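Local coordinates for carbohydrate binding protein, putative, cpb33A (Cellvibrio japonicus, PDB 5FJQ) that acts as a copper-dependent lytic polysaccharide monooxygenase, represented here by its monooxygenase domain, and is important for efficient utilization of chitin, at residues 90-95 against 144-149; 102-107 against 156-161. All blocks are in the same frame, centred on the assembly; numbering follows the deposited sequence.

The two contacts lie in facing sheets of one beta-sandwich. Interaction 1 joins the middle strand of a three-stranded antiparallel sheet to one of its two outermost strands, 139-146, through a single bridged pair and a few aliphatic and aromatic contacts. Interaction 2 pairs strands 102-109 and 152-161 of the larger mixed sheet over a much longer register. Both are largely buried, but interaction 2 adds stacked aromatics, a bulge, salt-bridged side chains at its margin, and an end, at R161, that lies near the copper. They meet in the core: W94 NE1 lies 2.8 Å from S157 OG, probably hydrogen-bonded, and the F92 and Y107 rings touch. Their segments alternate along the chain.

Interaction 1. Residues 90-95 against 144-149; sequences REFVWT and VILPYR
R90 and V144 face each other as a hydrogen-bonded antiparallel pair, and each satisfies both backbone polar groups of the other. R90 N gives its hydrogen to V144 O at 2.9 Å, almost straight at 164°. The return bond, from V144 N to R90 O, is equally short, but its donor stands 30° off the carbonyl plane. From this pair the segments run apart in opposite directions; the ladder continues as the backbone of F92 bonds to that of H142.

The side chains that meet are apolar where they touch. V144 is beta-branched, which suits an extended strand; its CG2 reaches CD1 of F92 at 3.3 Å, and the two side chains cross at about a right angle. L146 spreads its two methyls between two partners: CD1 packs on R90 CB at 3.3 Å, while CD2 approaches F92 CE1 at 4.0 Å. R90 therefore serves with its aliphatic root here. A bend at chi2 (58°) carries the guanidinium away from L146, and NH1 finds its acceptor in S84 O.

Beyond the contact, the buried R149 guanidinium has an acceptor for each nitrogen: Y148 O for NH1, T110 O for NE and Q126 OE1 for NH2. V144 and L146 face inward from an outermost strand onto I128 of the facing sheet, the packing of two sheets that makes the immunoglobulin- or fibronectin III-like beta-sandwich of this monooxygenase family.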
loop_
_atom_site.group_PDB
_atom_site.type_symbol
_atom_site.label_atom_id
_atom_site.label_comp_id
_atom_site.label_asym_id
_atom_site.label_seq_id
_atom_site.Cartn_x
_atom_site.Cartn_y
_atom_site.Cartn_z
ATOM N N ARG A 90 11.309 -2.322 -11.205
ATOM C CA ARG A 90 10.465 -3.428 -10.734
ATOM C C ARG A 90 9.017 -3.127 -11.165
ATOM O O ARG A 90 8.530 -2.045 -10.951
ATOM C CB ARG A 90 10.619 -3.578 -9.211
ATOM C CG ARG A 90 9.858 -4.742 -8.591
ATOM C CD ARG A 90 10.304 -6.032 -9.231
ATOM N NE ARG A 90 9.515 -7.077 -8.638
ATOM C CZ ARG A 90 9.978 -8.043 -7.847
ATOM N NH1 ARG A 90 11.303 -8.211 -7.603
ATOM N NH2 ARG A 90 9.085 -8.878 -7.351
ATOM N N GLU A 91 8.347 -4.036 -11.860
ATOM C CA GLU A 91 6.891 -3.828 -12.082
ATOM C C GLU A 91 6.041 -3.970 -10.781
ATOM O O GLU A 91 6.222 -4.907 -9.973
ATOM C CB GLU A 91 6.270 -4.758 -13.150
ATOM C CG GLU A 91 7.080 -4.886 -14.427
ATOM C CD GLU A 91 6.226 -5.223 -15.632
ATOM O OE1 GLU A 91 5.185 -5.928 -15.498
ATOM O OE2 GLU A 91 6.589 -4.738 -16.722
ATOM N N PHE A 92 5.137 -3.016 -10.644
ATOM C CA PHE A 92 4.069 -2.977 -9.634
ATOM C C PHE A 92 2.729 -2.938 -10.345
ATOM O O PHE A 92 2.510 -2.178 -11.299
ATOM C CB PHE A 92 4.233 -1.753 -8.722
ATOM C CG PHE A 92 5.408 -1.845 -7.788
ATOM C CD1 PHE A 92 6.713 -1.614 -8.242
ATOM C CD2 PHE A 92 5.235 -2.237 -6.497
ATOM C CE1 PHE A 92 7.787 -1.738 -7.366
ATOM C CE2 PHE A 92 6.311 -2.373 -5.615
ATOM C CZ PHE A 92 7.582 -2.125 -6.053
ATOM N N VAL A 93 1.828 -3.781 -9.892
ATOM C CA VAL A 93 0.641 -3.988 -10.662
ATOM C C VAL A 93 -0.503 -3.793 -9.723
ATOM O O VAL A 93 -0.503 -4.430 -8.661
ATOM C CB VAL A 93 0.563 -5.454 -11.202
ATOM C CG1 VAL A 93 -0.817 -5.712 -11.797
ATOM C CG2 VAL A 93 1.723 -5.776 -12.189
ATOM N N TRP A 94 -1.466 -2.975 -10.154
ATOM C CA TRP A 94 -2.703 -2.764 -9.386
ATOM C C TRP A 94 -3.756 -3.587 -10.102
ATOM O O TRP A 94 -3.955 -3.426 -11.302
ATOM C CB TRP A 94 -3.158 -1.296 -9.351
ATOM C CG TRP A 94 -2.474 -0.394 -8.343
ATOM C CD1 TRP A 94 -1.259 0.134 -8.475
ATOM C CD2 TRP A 94 -3.032 0.178 -7.134
ATOM N NE1 TRP A 94 -0.921 0.935 -7.405
ATOM C CE2 TRP A 94 -2.014 1.014 -6.569
ATOM C CE3 TRP A 94 -4.273 0.062 -6.468
ATOM C CZ2 TRP A 94 -2.191 1.714 -5.392
ATOM C CZ3 TRP A 94 -4.455 0.757 -5.304
ATOM C CH2 TRP A 94 -3.404 1.569 -4.736
ATOM N N THR A 95 -4.394 -4.487 -9.370
ATOM C CA THR A 95 -5.559 -5.175 -9.885
ATOM C C THR A 95 -6.760 -4.398 -9.379
ATOM O O THR A 95 -7.032 -4.342 -8.174
ATOM C CB THR A 95 -5.602 -6.641 -9.423
ATOM O OG1 THR A 95 -4.472 -7.284 -9.994
ATOM C CG2 THR A 95 -6.871 -7.308 -9.941
ATOM N N VAL A 144 8.412 0.776 -11.570
ATOM C CA VAL A 144 8.864 1.775 -10.564
ATOM C C VAL A 144 10.333 1.575 -10.511
ATOM O O VAL A 144 10.782 0.406 -10.557
ATOM C CB VAL A 144 8.248 1.455 -9.179
ATOM C CG1 VAL A 144 8.756 2.395 -8.073
ATOM C CG2 VAL A 144 6.741 1.520 -9.296
ATOM N N ILE A 145 11.126 2.655 -10.516
ATOM C CA ILE A 145 12.547 2.426 -10.382
ATOM C C ILE A 145 12.900 2.440 -8.876
ATOM O O ILE A 145 12.790 3.484 -8.192
ATOM C CB ILE A 145 13.433 3.388 -11.249
ATOM C CG1 ILE A 145 13.032 3.428 -12.739
ATOM C CG2 ILE A 145 14.930 3.192 -11.004
ATOM C CD1 ILE A 145 12.740 2.105 -13.442
ATOM N N LEU A 146 13.298 1.288 -8.339
ATOM C CA LEU A 146 13.653 1.186 -6.905
ATOM C C LEU A 146 15.024 1.785 -6.703
ATOM O O LEU A 146 15.984 1.443 -7.458
ATOM C CB LEU A 146 13.621 -0.259 -6.426
ATOM C CG LEU A 146 12.265 -0.909 -6.663
ATOM C CD1 LEU A 146 12.402 -2.443 -6.618
ATOM C CD2 LEU A 146 11.186 -0.393 -5.723
ATOM N N PRO A 147 15.137 2.714 -5.726
ATOM C CA PRO A 147 16.440 3.309 -5.468
ATOM C C PRO A 147 17.364 2.325 -4.746
ATOM O O PRO A 147 16.904 1.267 -4.278
ATOM C CB PRO A 147 16.102 4.505 -4.559
ATOM C CG PRO A 147 14.903 4.030 -3.753
ATOM C CD PRO A 147 14.116 3.137 -4.725
ATOM N N TYR A 148 18.655 2.639 -4.640
ATOM C CA TYR A 148 19.526 1.795 -3.801
ATOM C C TYR A 148 19.006 1.698 -2.361
ATOM O O TYR A 148 18.883 2.705 -1.676
ATOM C CB TYR A 148 20.974 2.304 -3.797
ATOM C CG TYR A 148 21.884 1.407 -3.029
ATOM C CD1 TYR A 148 22.343 0.214 -3.597
ATOM C CD2 TYR A 148 22.253 1.715 -1.718
ATOM C CE1 TYR A 148 23.191 -0.649 -2.896
ATOM C CE2 TYR A 148 23.099 0.863 -0.999
ATOM C CZ TYR A 148 23.559 -0.319 -1.590
ATOM O OH TYR A 148 24.392 -1.183 -0.877
ATOM N N ARG A 149 18.782 0.464 -1.895
ATOM C CA ARG A 149 18.449 0.184 -0.513
ATOM C C ARG A 149 19.078 -1.165 -0.153
ATOM O O ARG A 149 19.484 -1.916 -1.048
ATOM C CB ARG A 149 16.906 0.099 -0.306
ATOM C CG ARG A 149 16.055 1.387 -0.451
ATOM C CD ARG A 149 16.455 2.475 0.535
ATOM N NE ARG A 149 15.526 3.609 0.549
ATOM C CZ ARG A 149 15.701 4.727 -0.158
ATOM N NH1 ARG A 149 16.762 4.842 -0.945
ATOM N NH2 ARG A 149 14.816 5.703 -0.104
#

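Interaction 2. Residues 102-107 against 156-161; sequences TKYFRY and YSIWQR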
loop_
_atom_site.group_PDB
_atom_site.type_symbol
_atom_site.label_atom_id
_atom_site.label_comp_id
_atom_site.label_asym_id
_atom_site.label_seq_id
_atom_site.Cartn_x
_atom_site.Cartn_y
_atom_site.Cartn_z
ATOM N N THR A 102 -8.168 8.342 -13.528
ATOM C CA THR A 102 -7.006 8.412 -12.595
ATOM C C THR A 102 -6.279 9.737 -12.798
ATOM O O THR A 102 -5.901 10.082 -13.932
ATOM C CB THR A 102 -6.019 7.246 -12.869
ATOM O OG1 THR A 102 -6.690 6.013 -12.568
ATOM C CG2 THR A 102 -4.764 7.334 -12.029
ATOM N N LYS A 103 -6.071 10.449 -11.692
ATOM C CA LYS A 103 -5.159 11.594 -11.640
ATOM C C LYS A 103 -3.723 11.062 -11.600
ATOM O O LYS A 103 -2.818 11.552 -12.331
ATOM C CB LYS A 103 -5.487 12.467 -10.436
ATOM C CG LYS A 103 -4.792 13.817 -10.459
ATOM C CD LYS A 103 -5.322 14.698 -11.572
ATOM C CE LYS A 103 -6.265 15.760 -11.036
ATOM N NZ LYS A 103 -7.040 16.401 -12.132
ATOM N N TYR A 104 -3.501 10.019 -10.805
ATOM C CA TYR A 104 -2.176 9.351 -10.726
ATOM C C TYR A 104 -2.119 8.082 -9.893
ATOM O O TYR A 104 -2.936 7.873 -8.951
ATOM C CB TYR A 104 -1.112 10.312 -10.154
ATOM C CG TYR A 104 -1.438 10.904 -8.810
ATOM C CD1 TYR A 104 -1.326 10.139 -7.626
ATOM C CD2 TYR A 104 -1.763 12.240 -8.700
ATOM C CE1 TYR A 104 -1.568 10.700 -6.388
ATOM C CE2 TYR A 104 -2.010 12.824 -7.468
ATOM C CZ TYR A 104 -1.929 12.051 -6.313
ATOM O OH TYR A 104 -2.219 12.636 -5.129
ATOM N N PHE A 105 -1.143 7.242 -10.191
ATOM C CA PHE A 105 -0.684 6.255 -9.187
ATOM C C PHE A 105 0.679 6.737 -8.763
ATOM O O PHE A 105 1.617 6.907 -9.642
ATOM C CB PHE A 105 -0.561 4.809 -9.754
ATOM C CG PHE A 105 -1.904 4.174 -10.114
ATOM C CD1 PHE A 105 -2.517 4.452 -11.335
ATOM C CD2 PHE A 105 -2.594 3.376 -9.191
ATOM C CE1 PHE A 105 -3.772 3.897 -11.691
ATOM C CE2 PHE A 105 -3.835 2.826 -9.535
ATOM C CZ PHE A 105 -4.440 3.108 -10.762
ATOM N N ARG A 106 0.872 6.851 -7.453
ATOM C CA ARG A 106 2.177 7.204 -6.935
ATOM C C ARG A 106 2.753 6.164 -6.000
ATOM O O ARG A 106 2.021 5.519 -5.221
ATOM C CB ARG A 106 2.144 8.548 -6.148
ATOM C CG ARG A 106 2.068 9.747 -7.046
ATOM C CD ARG A 106 1.939 11.017 -6.211
ATOM N NE ARG A 106 1.789 12.127 -7.153
ATOM C CZ ARG A 106 1.346 13.349 -6.839
ATOM N NH1 ARG A 106 0.932 13.605 -5.619
ATOM N NH2 ARG A 106 1.226 14.288 -7.778
ATOM N N TYR A 107 4.080 6.019 -6.096
ATOM C CA TYR A 107 4.793 5.210 -5.144
ATOM C C TYR A 107 5.797 5.977 -4.324
ATOM O O TYR A 107 6.586 6.816 -4.875
ATOM C CB TYR A 107 5.515 4.065 -5.848
ATOM C CG TYR A 107 4.551 3.182 -6.603
ATOM C CD1 TYR A 107 3.850 3.678 -7.705
ATOM C CD2 TYR A 107 4.312 1.883 -6.193
ATOM C CE1 TYR A 107 2.981 2.865 -8.437
ATOM C CE2 TYR A 107 3.462 1.039 -6.920
ATOM C CZ TYR A 107 2.757 1.563 -7.976
ATOM O OH TYR A 107 1.907 0.773 -8.631
ATOM N N TYR A 156 4.761 2.486 -0.310
ATOM C CA TYR A 156 3.410 2.973 -0.226
ATOM C C TYR A 156 2.998 3.407 -1.617
ATOM O O TYR A 156 3.566 4.356 -2.148
ATOM C CB TYR A 156 3.399 4.167 0.726
ATOM C CG TYR A 156 2.056 4.481 1.308
ATOM C CD1 TYR A 156 1.246 3.478 1.835
ATOM C CD2 TYR A 156 1.570 5.826 1.334
ATOM C CE1 TYR A 156 -0.009 3.799 2.377
ATOM C CE2 TYR A 156 0.321 6.159 1.895
ATOM C CZ TYR A 156 -0.458 5.153 2.431
ATOM O OH TYR A 156 -1.693 5.528 2.960
ATOM N N SER A 157 2.100 2.648 -2.262
ATOM C CA SER A 157 1.405 3.160 -3.444
ATOM C C SER A 157 0.058 3.805 -3.162
ATOM O O SER A 157 -0.753 3.326 -2.323
ATOM C CB SER A 157 1.218 2.006 -4.470
ATOM O OG SER A 157 0.693 2.488 -5.697
ATOM N N ILE A 158 -0.237 4.893 -3.889
ATOM C CA ILE A 158 -1.447 5.630 -3.668
ATOM C C ILE A 158 -2.077 5.870 -5.009
ATOM O O ILE A 158 -1.407 6.318 -5.994
ATOM C CB ILE A 158 -1.187 7.062 -3.120
ATOM C CG1 ILE A 158 -0.492 7.039 -1.763
ATOM C CG2 ILE A 158 -2.495 7.863 -3.081
ATOM C CD1 ILE A 158 -0.419 8.418 -1.093
ATOM N N TRP A 159 -3.357 5.551 -5.075
ATOM C CA TRP A 159 -4.150 5.740 -6.283
ATOM C C TRP A 159 -5.099 6.886 -6.088
ATOM O O TRP A 159 -6.042 6.778 -5.252
ATOM C CB TRP A 159 -4.916 4.431 -6.611
ATOM C CG TRP A 159 -5.788 4.549 -7.815
ATOM C CD1 TRP A 159 -5.766 5.544 -8.760
ATOM C CD2 TRP A 159 -6.810 3.615 -8.236
ATOM N NE1 TRP A 159 -6.741 5.296 -9.742
ATOM C CE2 TRP A 159 -7.407 4.145 -9.417
ATOM C CE3 TRP A 159 -7.346 2.456 -7.671
ATOM C CZ2 TRP A 159 -8.449 3.498 -10.099
ATOM C CZ3 TRP A 159 -8.390 1.773 -8.375
ATOM C CH2 TRP A 159 -8.943 2.327 -9.557
ATOM N N GLN A 160 -4.873 7.967 -6.848
ATOM C CA GLN A 160 -5.732 9.152 -6.791
ATOM C C GLN A 160 -6.677 9.101 -8.037
ATOM O O GLN A 160 -6.224 9.186 -9.190
ATOM C CB GLN A 160 -4.913 10.498 -6.674
ATOM C CG GLN A 160 -5.751 11.790 -6.721
ATOM C CD GLN A 160 -6.612 12.003 -5.512
ATOM O OE1 GLN A 160 -6.114 12.318 -4.391
ATOM N NE2 GLN A 160 -7.918 11.922 -5.723
ATOM N N ARG A 161 -7.964 8.871 -7.738
ATOM C CA ARG A 161 -9.082 8.894 -8.689
ATOM C C ARG A 161 -9.235 10.355 -9.170
ATOM O O ARG A 161 -9.079 11.308 -8.375
ATOM C CB ARG A 161 -10.357 8.376 -7.998
ATOM C CG ARG A 161 -11.628 8.404 -8.851
ATOM C CD ARG A 161 -12.724 7.611 -8.171
ATOM N NE ARG A 161 -13.911 7.464 -9.023
ATOM C CZ ARG A 161 -15.112 7.115 -8.551
ATOM N NH1 ARG A 161 -15.236 6.866 -7.255
ATOM N NH2 ARG A 161 -16.175 7.016 -9.349
#
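F105 and W159, a non-hydrogen-bonded antiparallel pair, lay their rings together on the tightly packed face of these strands. The F105 ring stacks on the five-membered ring of W159, centroids 3.8 Å apart and planes 23° from parallel. The indole also needs a polar partner, and T102 suits the place: W159 NE1 donates to T102 OG1 at 2.9 Å, the oxygen lying 24° out of the indole plane. On the same face S157, small enough to sit beneath a ring, places CB 3.8 Å from the centroid of Y107. S157 OG makes a weak bond to R106 O and has a stronger partner in W94 of the facing sheet; Y107 OH is held by H142.

Between these strands lies a classic beta bulge. K103 and Y104 both face Q160, whose O accepts from K103 N at 2.8 Å and Y104 N at 3.3 Å. The regular ladder then resumes, with Q160 N bonded to Y104 O and R106 and I158 bonded both ways.

The reverse face, also buried at Y104, I158 and Q160, carries more polar groups; the contact comes nearer to solvent at R106, K103 and R161, all partly exposed. Y104, its CG lodged between backbone N and carbonyl carbon (chi1 56°), receives Q160 CB over one ring face, 3.5 Å from the centroid, and the R106 guanidinium over the opposite one. D51 takes up both Y104 OH and R106 NH1, while D130 pairs with R106 NE. The K103 side chain, bent at chi2 and chi3, leads away from Q160 to a salt bridge with D164. R161 turns away from residues 102-107, salt-bridged to D166 and E169, its side chain touching the copper ligand H100 and about 5 Å from the copper ion.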